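Local coordinates for protein sulfate adenylyltransferase, adenylylsulfate kinase (Thiobacillus denitrificans, PDB 3CR8) that phosphorylates adenosine 5'-phosphosulfate with ATP to give 3'-phosphoadenylyl sulfate, and carries an ATP-sulfurylase-like domain that lacks ATP sulfurylase activity, at residues Trp169-Phe182 with Ile301-His315. Numbering follows the deposited sequence.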
# COMPACT_ATOMS: atom_id res chain seq x y z
N TRP A 169 -6.02 -0.68 36.78
CA TRP A 169 -6.15 0.64 36.20
C TRP A 169 -7.66 0.78 35.97
O TRP A 169 -8.26 0.06 35.17
CB TRP A 169 -5.36 0.72 34.88
CG TRP A 169 -5.58 1.96 34.11
CD1 TRP A 169 -6.59 2.21 33.22
CD2 TRP A 169 -4.76 3.12 34.13
NE1 TRP A 169 -6.44 3.47 32.70
CE2 TRP A 169 -5.34 4.05 33.24
CE3 TRP A 169 -3.60 3.46 34.80
CZ2 TRP A 169 -4.79 5.29 33.03
CZ3 TRP A 169 -3.06 4.70 34.58
CH2 TRP A 169 -3.65 5.60 33.70
N GLN A 170 -8.28 1.68 36.74
CA GLN A 170 -9.72 1.83 36.71
C GLN A 170 -10.15 2.97 35.82
O GLN A 170 -10.74 3.93 36.29
CB GLN A 170 -10.24 2.02 38.13
CG GLN A 170 -10.54 0.69 38.83
CD GLN A 170 -10.37 0.72 40.36
OE1 GLN A 170 -10.43 1.77 41.00
NE2 GLN A 170 -10.16 -0.44 40.95
N ALA A 171 -9.88 2.84 34.53
CA ALA A 171 -10.05 3.94 33.58
C ALA A 171 -11.41 4.62 33.60
O ALA A 171 -12.43 3.96 33.80
CB ALA A 171 -9.73 3.47 32.18
N ARG A 172 -11.41 5.93 33.39
CA ARG A 172 -12.65 6.67 33.22
C ARG A 172 -12.70 7.32 31.84
O ARG A 172 -13.69 7.98 31.50
CB ARG A 172 -12.81 7.73 34.31
CG ARG A 172 -11.70 8.76 34.32
CD ARG A 172 -11.71 9.52 35.63
NE ARG A 172 -11.35 8.65 36.75
CZ ARG A 172 -10.12 8.57 37.27
NH1 ARG A 172 -9.13 9.33 36.80
NH2 ARG A 172 -9.90 7.74 38.28
N GLN A 173 -11.64 7.12 31.06
CA GLN A 173 -11.55 7.68 29.71
C GLN A 173 -10.56 6.91 28.87
O GLN A 173 -9.69 6.23 29.41
CB GLN A 173 -11.12 9.13 29.80
CG GLN A 173 -9.78 9.32 30.47
CD GLN A 173 -9.11 10.63 30.03
OE1 GLN A 173 -8.22 11.14 30.73
NE2 GLN A 173 -9.53 11.17 28.88
N PRO A 174 -10.65 7.03 27.54
CA PRO A 174 -9.87 6.17 26.65
C PRO A 174 -8.40 6.28 26.91
O PRO A 174 -7.92 7.29 27.43
CB PRO A 174 -10.18 6.69 25.26
CG PRO A 174 -11.44 7.39 25.40
CD PRO A 174 -11.46 7.98 26.78
N MET A 175 -7.69 5.23 26.52
CA MET A 175 -6.27 5.09 26.73
C MET A 175 -5.54 5.29 25.42
O MET A 175 -5.92 4.69 24.41
CB MET A 175 -6.00 3.69 27.29
CG MET A 175 -4.55 3.39 27.58
SD MET A 175 -4.33 1.88 28.52
CE MET A 175 -4.81 2.40 30.16
N HIS A 176 -4.50 6.12 25.44
CA HIS A 176 -3.59 6.26 24.31
C HIS A 176 -2.19 5.77 24.65
O HIS A 176 -2.00 5.14 25.67
CB HIS A 176 -3.55 7.71 23.87
CG HIS A 176 -4.90 8.27 23.53
ND1 HIS A 176 -5.52 8.02 22.32
CD2 HIS A 176 -5.73 9.08 24.22
CE1 HIS A 176 -6.69 8.64 22.29
NE2 HIS A 176 -6.84 9.29 23.43
N ARG A 177 -1.20 6.06 23.81
CA ARG A 177 0.11 5.44 23.94
C ARG A 177 0.86 5.73 25.24
O ARG A 177 1.60 4.90 25.73
CB ARG A 177 0.96 5.75 22.71
CG ARG A 177 2.29 5.03 22.69
CD ARG A 177 2.88 5.02 21.30
NE ARG A 177 2.09 4.19 20.40
CZ ARG A 177 2.29 4.11 19.09
NH1 ARG A 177 3.26 4.82 18.53
NH2 ARG A 177 1.52 3.32 18.36
N ALA A 178 0.67 6.91 25.81
CA ALA A 178 1.32 7.26 27.08
C ALA A 178 0.84 6.42 28.27
O ALA A 178 1.65 5.83 29.01
CB ALA A 178 1.14 8.74 27.39
N GLN A 179 -0.46 6.38 28.48
CA GLN A 179 -0.96 5.52 29.53
C GLN A 179 -0.58 4.05 29.25
O GLN A 179 -0.07 3.37 30.13
CB GLN A 179 -2.47 5.70 29.74
CG GLN A 179 -3.22 6.37 28.61
CD GLN A 179 -3.12 7.87 28.64
OE1 GLN A 179 -2.54 8.43 29.56
NE2 GLN A 179 -3.68 8.52 27.64
N TYR A 180 -0.81 3.59 28.03
CA TYR A 180 -0.43 2.23 27.66
C TYR A 180 1.04 1.96 28.00
O TYR A 180 1.33 1.00 28.68
CB TYR A 180 -0.71 1.98 26.17
CG TYR A 180 0.06 0.83 25.56
CD1 TYR A 180 -0.45 -0.46 25.59
CD2 TYR A 180 1.28 1.04 24.94
CE1 TYR A 180 0.25 -1.51 25.02
CE2 TYR A 180 1.99 -0.01 24.39
CZ TYR A 180 1.47 -1.28 24.43
OH TYR A 180 2.18 -2.31 23.84
N GLU A 181 1.96 2.80 27.54
CA GLU A 181 3.39 2.56 27.81
C GLU A 181 3.72 2.59 29.32
O GLU A 181 4.55 1.81 29.81
CB GLU A 181 4.31 3.47 26.97
CG GLU A 181 4.70 2.89 25.59
CD GLU A 181 5.56 3.86 24.74
OE1 GLU A 181 5.62 3.70 23.50
OE2 GLU A 181 6.18 4.79 25.31
N PHE A 182 3.05 3.47 30.07
CA PHE A 182 3.30 3.58 31.51
C PHE A 182 2.75 2.44 32.32
O PHE A 182 3.31 2.13 33.36
CB PHE A 182 2.71 4.85 32.09
CG PHE A 182 2.75 4.88 33.59
CD1 PHE A 182 3.92 5.19 34.28
CD2 PHE A 182 1.63 4.56 34.33
CE1 PHE A 182 3.95 5.21 35.66
CE2 PHE A 182 1.65 4.57 35.72
CZ PHE A 182 2.82 4.90 36.38
N ILE A 301 0.19 3.46 42.99
CA ILE A 301 1.22 4.16 42.27
C ILE A 301 0.59 5.28 41.49
O ILE A 301 -0.51 5.14 40.97
CB ILE A 301 1.96 3.22 41.29
CG1 ILE A 301 1.30 3.26 39.92
CG2 ILE A 301 2.03 1.76 41.82
CD1 ILE A 301 1.62 2.01 39.09
N ALA A 302 1.27 6.41 41.42
CA ALA A 302 0.70 7.59 40.78
C ALA A 302 1.09 7.71 39.31
O ALA A 302 2.14 7.22 38.87
CB ALA A 302 1.07 8.82 41.54
N TYR A 303 0.22 8.36 38.54
CA TYR A 303 0.46 8.52 37.12
C TYR A 303 1.14 9.86 36.82
O TYR A 303 0.55 10.92 37.03
CB TYR A 303 -0.84 8.38 36.35
CG TYR A 303 -0.69 8.48 34.86
CD1 TYR A 303 0.08 7.55 34.15
CD2 TYR A 303 -1.30 9.50 34.15
CE1 TYR A 303 0.22 7.65 32.79
CE2 TYR A 303 -1.16 9.60 32.79
CZ TYR A 303 -0.41 8.68 32.11
OH TYR A 303 -0.29 8.81 30.75
N PRO A 304 2.38 9.81 36.32
CA PRO A 304 3.20 11.01 36.18
C PRO A 304 2.93 11.74 34.87
O PRO A 304 2.25 11.18 34.01
CB PRO A 304 4.63 10.45 36.15
CG PRO A 304 4.49 8.92 36.00
CD PRO A 304 3.06 8.61 35.79
N ARG A 305 3.45 12.93 34.69
CA ARG A 305 3.44 13.48 33.38
C ARG A 305 4.34 12.58 32.55
O ARG A 305 5.52 12.49 32.82
CB ARG A 305 3.97 14.91 33.39
N MET A 306 3.74 11.88 31.59
CA MET A 306 4.39 11.18 30.50
C MET A 306 4.78 12.15 29.39
O MET A 306 4.00 13.03 29.04
CB MET A 306 3.47 10.09 29.97
CG MET A 306 3.08 9.08 31.02
SD MET A 306 4.50 8.31 31.81
CE MET A 306 5.14 7.21 30.51
N VAL A 307 5.98 11.99 28.83
CA VAL A 307 6.37 12.78 27.67
C VAL A 307 6.89 11.84 26.60
O VAL A 307 7.47 10.80 26.93
CB VAL A 307 7.46 13.83 28.03
CG1 VAL A 307 6.97 14.78 29.13
CG2 VAL A 307 8.74 13.14 28.47
N TYR A 308 6.66 12.16 25.34
CA TYR A 308 7.31 11.38 24.30
C TYR A 308 8.73 11.89 24.13
O TYR A 308 8.93 13.07 23.81
CB TYR A 308 6.58 11.49 22.99
CG TYR A 308 7.24 10.70 21.91
CD1 TYR A 308 7.45 9.34 22.08
CD2 TYR A 308 7.65 11.30 20.73
CE1 TYR A 308 8.06 8.59 21.09
CE2 TYR A 308 8.26 10.55 19.73
CZ TYR A 308 8.46 9.19 19.91
OH TYR A 308 9.07 8.41 18.94
N VAL A 309 9.71 11.02 24.33
CA VAL A 309 11.10 11.38 24.20
C VAL A 309 11.67 10.90 22.87
O VAL A 309 12.08 9.74 22.75
CB VAL A 309 11.92 10.77 25.33
CG1 VAL A 309 13.36 11.31 25.34
CG2 VAL A 309 11.22 11.01 26.66
N GLU A 310 11.71 11.80 21.89
CA GLU A 310 12.08 11.46 20.52
C GLU A 310 13.41 10.73 20.50
O GLU A 310 13.58 9.74 19.76
CB GLU A 310 12.19 12.73 19.70
CG GLU A 310 12.20 12.53 18.22
CD GLU A 310 11.88 13.82 17.49
OE1 GLU A 310 12.53 14.85 17.78
OE2 GLU A 310 10.98 13.80 16.62
N ASP A 311 14.33 11.22 21.34
CA ASP A 311 15.68 10.69 21.41
C ASP A 311 15.70 9.23 21.82
O ASP A 311 16.73 8.57 21.75
CB ASP A 311 16.54 11.51 22.37
CG ASP A 311 16.78 12.93 21.89
OD1 ASP A 311 15.82 13.71 21.77
OD2 ASP A 311 17.96 13.27 21.67
N ARG A 312 14.55 8.72 22.25
CA ARG A 312 14.48 7.34 22.71
C ARG A 312 13.31 6.55 22.14
O ARG A 312 13.12 5.38 22.46
CB ARG A 312 14.53 7.30 24.23
CG ARG A 312 15.96 7.15 24.72
CD ARG A 312 16.05 7.06 26.21
NE ARG A 312 17.09 6.11 26.60
CZ ARG A 312 16.83 4.92 27.14
NH1 ARG A 312 15.57 4.57 27.35
NH2 ARG A 312 17.83 4.10 27.47
N ALA A 313 12.59 7.20 21.24
CA ALA A 313 11.40 6.63 20.62
C ALA A 313 10.52 5.94 21.65
O ALA A 313 10.10 4.77 21.52
CB ALA A 313 11.80 5.65 19.52
N GLU A 314 10.24 6.63 22.79
CA GLU A 314 9.35 6.08 23.81
C GLU A 314 8.95 7.10 24.86
O GLU A 314 9.65 8.04 25.09
CB GLU A 314 9.97 4.87 24.51
CG GLU A 314 11.34 5.15 25.04
CD GLU A 314 11.96 3.92 25.66
OE1 GLU A 314 11.45 2.83 25.36
OE2 GLU A 314 12.94 4.07 26.44
N HIS A 315 7.80 6.88 25.48
CA HIS A 315 7.32 7.75 26.55
C HIS A 315 7.99 7.39 27.86
O HIS A 315 8.18 6.22 28.19
CB HIS A 315 5.83 7.60 26.73
CG HIS A 315 5.03 7.96 25.52
ND1 HIS A 315 4.35 9.16 25.41
CD2 HIS A 315 4.80 7.29 24.37
CE1 HIS A 315 3.73 9.20 24.25
NE2 HIS A 315 3.99 8.08 23.60
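Pro304 lays its CD over one face of the Phe182 ring, 3.8 Å from the centroid, a CH-pi contact suited to proline, whose CD carries C-H bonds polarised by the neighbouring nitrogen. Tyr303 directs an edge toward Phe182 in an offset edge-to-face pair (planes at 70°) and receives the edge of Trp169 on its own face, CH2 lying 4.2 Å from Tyr303 CD1. One face of the His315 imidazole rests on Ala178 CA, where a small residue admits close approach; Tyr308 CD1 covers the opposite face, and the Glu181 carboxylate stands at the edge. With CG anti to the backbone N (chi1 170°), Phe182 leaves the helix toward the aromatic cluster; the flexible thioether of Met306 folds back until CE is 3.7 Å from Phe182 CB. A leucine in place of Phe182 would probably leave Pro304 CD without a pi face and the edge of Tyr303 without the ring it meets. The extended Glu181 side chain takes the backbone N-H of His315 on OE2 (2.6 Å), nearly along the C-O bond, while His315 NE2 is hydrogen-bonded to Trp348 O. The arrangement packs the start of helix 177-189 against the chain leaving edge strand 299-301 and the following antiparallel hairpin, within the ATP-sulfurylase-like domain of the HUP clan.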